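Local coordinates for protein arginine decarboxylase (Campylobacter jejuni subsp. jejuni, PDB 3NZP) that probably catalyses the pyridoxal-phosphate-dependent decarboxylation of arginine to agmatine, a step of polyamine biosynthesis, at residues A121-G126 / M149-T154; D103-L108 / G126-V131. All blocks are in the same frame, centred on the assembly; numbering follows the deposited sequence.

Interaction 1 of 2, residues A121-G126 / M149-T154; sequences AYNNEG and MGHNIT
The imidazole of His151 reaches the loop that follows helix 113-122 and is met at its edge by the carbonyl oxygens of Asn123 and, more distantly, Asn124. A weak hydrogen bond runs from His151 NE2 to Asn123 O (3.3 Å, 160° at the hydrogen), close to the ring plane. On this buried side the Asn123 side chain slides past the imidazole in the reverse direction, amide and ring planes 44° apart, with Asn123 ND2 3.6 Å from His151 CD2. The ND2 group is hydrogen-bonded to Ala127 O; against the histidine it makes a packing contact.

The solvent side is looser. Glu125, bent at chi2 (-101°), brings its carboxylate to the backbone carbonyls of Met149 and Gly150, in the Schellman motif that ends helix 137-148; these are all acceptors and no bond joins them. Arg577 of the second subunit makes a long, weak ion pair with Glu125 OE1, packs on His151 and gives Asn123 O a second weak hydrogen bond. Farther along, Gly126 O lies loosely near Asn152 CB, 3.8 Å away. Two loops of the barrel thus meet, one leading from helix 113-122 to strand 128-131, the other from helix 137-148 to strand 152-157.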
# COMPACT_ATOMS: atom_id res chain seq x y z
N ALA B 121 26.46 8.58 4.44
CA ALA B 121 27.26 7.60 5.15
C ALA B 121 27.78 6.49 4.24
O ALA B 121 28.97 6.18 4.30
CB ALA B 121 26.45 7.01 6.30
N TYR B 122 26.91 5.93 3.40
CA TYR B 122 27.32 4.83 2.52
C TYR B 122 27.81 5.18 1.11
O TYR B 122 28.55 4.40 0.50
CB TYR B 122 26.20 3.79 2.42
CG TYR B 122 26.03 3.00 3.69
CD1 TYR B 122 25.34 3.53 4.77
CD2 TYR B 122 26.64 1.76 3.85
CE1 TYR B 122 25.26 2.85 5.99
CE2 TYR B 122 26.57 1.06 5.05
CZ TYR B 122 25.88 1.61 6.12
OH TYR B 122 25.84 0.94 7.33
N ASN B 123 27.41 6.34 0.59
CA ASN B 123 27.84 6.76 -0.74
C ASN B 123 29.36 6.86 -0.76
O ASN B 123 29.94 7.48 0.13
CB ASN B 123 27.26 8.12 -1.12
CG ASN B 123 27.71 8.58 -2.50
OD1 ASN B 123 27.40 7.92 -3.50
ND2 ASN B 123 28.44 9.68 -2.55
N ASN B 124 29.99 6.27 -1.77
CA ASN B 124 31.45 6.30 -1.91
C ASN B 124 31.92 7.74 -2.11
O ASN B 124 31.34 8.48 -2.91
CB ASN B 124 31.91 5.46 -3.11
CG ASN B 124 31.32 4.05 -3.14
OD1 ASN B 124 31.61 3.21 -2.30
ND2 ASN B 124 30.50 3.79 -4.16
N GLU B 125 32.96 8.14 -1.40
CA GLU B 125 33.49 9.49 -1.54
C GLU B 125 33.90 9.71 -2.99
O GLU B 125 34.63 8.91 -3.57
CB GLU B 125 34.70 9.69 -0.62
CG GLU B 125 34.36 9.89 0.86
CD GLU B 125 34.41 11.34 1.29
OE1 GLU B 125 34.14 11.63 2.47
OE2 GLU B 125 34.72 12.20 0.43
N GLY B 126 33.41 10.80 -3.58
CA GLY B 126 33.77 11.07 -4.96
C GLY B 126 32.59 10.85 -5.89
O GLY B 126 32.45 11.55 -6.90
N MSE B 149 32.10 17.94 4.07
CA MSE B 149 32.56 16.62 4.43
C MSE B 149 33.42 16.02 3.33
O MSE B 149 34.09 15.01 3.53
CB MSE B 149 31.34 15.75 4.65
CG MSE B 149 31.58 14.43 5.31
SE MSE B 149 29.83 13.70 5.68
CE MSE B 149 29.25 15.06 7.02
N GLY B 150 33.38 16.66 2.16
CA GLY B 150 34.13 16.20 1.01
C GLY B 150 33.33 15.44 -0.05
O GLY B 150 33.90 14.86 -0.97
N HIS B 151 32.01 15.45 0.08
CA HIS B 151 31.15 14.74 -0.86
C HIS B 151 30.80 15.52 -2.11
O HIS B 151 30.80 16.74 -2.12
CB HIS B 151 29.84 14.33 -0.17
CG HIS B 151 29.83 12.93 0.32
ND1 HIS B 151 29.32 12.57 1.55
CD2 HIS B 151 30.27 11.78 -0.26
CE1 HIS B 151 29.44 11.26 1.71
NE2 HIS B 151 30.02 10.76 0.63
N ASN B 152 30.49 14.79 -3.17
CA ASN B 152 30.12 15.44 -4.41
C ASN B 152 28.60 15.56 -4.43
O ASN B 152 27.92 14.84 -5.16
CB ASN B 152 30.59 14.59 -5.57
CG ASN B 152 30.24 15.18 -6.89
OD1 ASN B 152 30.55 14.60 -7.93
ND2 ASN B 152 29.58 16.33 -6.88
N ILE B 153 28.06 16.47 -3.62
CA ILE B 153 26.61 16.63 -3.53
C ILE B 153 26.05 17.76 -4.38
O ILE B 153 26.69 18.79 -4.57
CB ILE B 153 26.17 16.81 -2.05
CG1 ILE B 153 24.65 16.82 -1.95
CG2 ILE B 153 26.75 18.08 -1.48
CD1 ILE B 153 24.12 16.84 -0.53
N THR B 154 24.85 17.54 -4.92
CA THR B 154 24.15 18.52 -5.75
C THR B 154 22.73 18.68 -5.23
O THR B 154 21.98 17.71 -5.15
CB THR B 154 24.04 18.04 -7.24
OG1 THR B 154 25.35 17.94 -7.82
CG2 THR B 154 23.20 19.01 -8.06

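Interaction 2 of 2, residues D103-L108 / G126-V131; sequences DYNYGL and GAPITV
Asn105 lays its side-chain amide beside Ala127 and Pro128, its nitrogen nearer the alanine and its oxygen nearer the proline. With CG anti to the backbone N (chi1 -164°), the amide is carried toward 126-131, and Asn105 ND2 comes within 3.3 Å of Ala127 CA, while the Asn105 and Pro128 side chains cross at a slant. CD of Pro128 is the ring atom nearest Asn105, 3.6 Å from Asn105 O, a carbonyl that is also hydrogen-bonded by Asn80. Ala127 points its methyl toward 103-108, and its CB packs 3.6 Å from Tyr106 O. Tyr106 starts away from 126-131, and its side chain packs on Ile59 and Ile62 of helix 52-72.

Farther along, the two segments run as neighbouring parallel strands, 107-110 and 128-131, joined through helix 113-122 in a beta-alpha-beta crossover of the TIM-like barrel that holds pyridoxal phosphate. Leu108 takes both of the hydrogen bonds that connect them: its N donates to Pro128 O (3.1 Å), and its O accepts from Thr130 N (3.0 Å). The same oxygen receives a CA-H contact from Ile129. Leu108 and Ile129 form the bridge pair and send their side chains to the same face of the sheet, where both touch Asn123. Gly107 CA lies beside Pro128 O. Thr130 OG1, held between its backbone N and carbonyl carbon (chi1 47°), is hydrogen-bonded to OE2 of Glu320, a residue of the cofactor pocket.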
# COMPACT_ATOMS: atom_id res chain seq x y z
N ASP B 103 33.33 0.88 -8.64
CA ASP B 103 34.18 0.91 -9.82
C ASP B 103 33.55 1.70 -10.95
O ASP B 103 34.24 2.09 -11.89
CB ASP B 103 34.46 -0.52 -10.28
CG ASP B 103 35.48 -1.23 -9.42
OD1 ASP B 103 35.43 -2.48 -9.34
OD2 ASP B 103 36.34 -0.54 -8.82
N TYR B 104 32.25 1.95 -10.86
CA TYR B 104 31.54 2.68 -11.90
C TYR B 104 31.20 4.10 -11.49
O TYR B 104 30.60 4.87 -12.25
CB TYR B 104 30.27 1.92 -12.26
CG TYR B 104 30.52 0.52 -12.74
CD1 TYR B 104 30.66 0.25 -14.10
CD2 TYR B 104 30.64 -0.53 -11.85
CE1 TYR B 104 30.90 -1.04 -14.56
CE2 TYR B 104 30.88 -1.83 -12.29
CZ TYR B 104 31.01 -2.08 -13.65
OH TYR B 104 31.19 -3.37 -14.08
N ASN B 105 31.61 4.45 -10.27
CA ASN B 105 31.34 5.78 -9.73
C ASN B 105 29.84 6.01 -9.64
O ASN B 105 29.35 7.13 -9.83
CB ASN B 105 31.98 6.84 -10.60
CG ASN B 105 32.07 8.17 -9.89
OD1 ASN B 105 31.81 9.22 -10.48
ND2 ASN B 105 32.45 8.13 -8.62
N TYR B 106 29.11 4.93 -9.34
CA TYR B 106 27.66 4.96 -9.21
C TYR B 106 27.30 5.81 -7.99
O TYR B 106 27.81 5.59 -6.89
CB TYR B 106 27.16 3.52 -9.04
CG TYR B 106 25.77 3.26 -9.58
CD1 TYR B 106 24.66 3.89 -9.03
CD2 TYR B 106 25.57 2.39 -10.64
CE1 TYR B 106 23.38 3.66 -9.51
CE2 TYR B 106 24.29 2.14 -11.14
CZ TYR B 106 23.20 2.78 -10.57
OH TYR B 106 21.92 2.54 -11.05
N GLY B 107 26.41 6.77 -8.19
CA GLY B 107 26.02 7.65 -7.10
C GLY B 107 24.73 7.27 -6.39
O GLY B 107 24.17 6.21 -6.64
N LEU B 108 24.27 8.15 -5.51
CA LEU B 108 23.05 7.92 -4.74
C LEU B 108 22.16 9.15 -4.78
O LEU B 108 22.64 10.29 -4.79
CB LEU B 108 23.37 7.58 -3.28
CG LEU B 108 23.95 6.20 -2.97
CD1 LEU B 108 24.30 6.09 -1.50
CD2 LEU B 108 22.95 5.14 -3.34
N GLY B 126 33.41 10.80 -3.58
CA GLY B 126 33.77 11.07 -4.96
C GLY B 126 32.59 10.85 -5.89
O GLY B 126 32.45 11.55 -6.90
N ALA B 127 31.74 9.88 -5.55
CA ALA B 127 30.56 9.59 -6.35
C ALA B 127 29.57 10.71 -6.09
O ALA B 127 29.56 11.31 -5.01
CB ALA B 127 29.97 8.26 -5.97
N PRO B 128 28.72 11.02 -7.08
CA PRO B 128 27.73 12.08 -6.93
C PRO B 128 26.54 11.70 -6.05
O PRO B 128 26.13 10.53 -5.98
CB PRO B 128 27.33 12.37 -8.37
CG PRO B 128 27.36 11.02 -8.99
CD PRO B 128 28.62 10.39 -8.41
N ILE B 129 25.99 12.70 -5.37
CA ILE B 129 24.84 12.50 -4.53
C ILE B 129 23.88 13.59 -4.94
O ILE B 129 24.18 14.78 -4.77
CB ILE B 129 25.20 12.64 -3.04
CG1 ILE B 129 26.04 11.45 -2.60
CG2 ILE B 129 23.94 12.69 -2.18
CD1 ILE B 129 26.44 11.52 -1.15
N THR B 130 22.76 13.21 -5.53
CA THR B 130 21.77 14.22 -5.92
C THR B 130 20.71 14.23 -4.84
O THR B 130 20.49 13.23 -4.16
CB THR B 130 21.11 13.90 -7.30
OG1 THR B 130 20.70 12.53 -7.34
CG2 THR B 130 22.07 14.18 -8.44
N VAL B 131 20.07 15.38 -4.67
CA VAL B 131 19.03 15.53 -3.65
C VAL B 131 17.77 16.20 -4.22
O VAL B 131 17.79 17.39 -4.55
CB VAL B 131 19.54 16.38 -2.45
CG1 VAL B 131 18.51 16.37 -1.34
CG2 VAL B 131 20.87 15.85 -1.94

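How the interactions relate
Interactions 1 and 2 lie with their centres about 7 Å apart and share Gly126, and their segments alternate along the chain. Strand 128-131 joins them: it pairs with strand 107-110 in interaction 2 and with strand 152-157 of interaction 1, where Ile129 N to Asn152 O (2.9 Å) and Thr154 N to Ile129 O (2.8 Å) are probable hydrogen bonds. Asn123 adds side-chain packing on Ile129. Three consecutive barrel strands are thereby linked. Their surroundings differ: interaction 1 is away from the annotated sites and meets the second subunit, whereas interaction 2 is buried and runs toward the cofactor, the side chain of Thr130 lying about 7 Å from the bound pyridoxal phosphate.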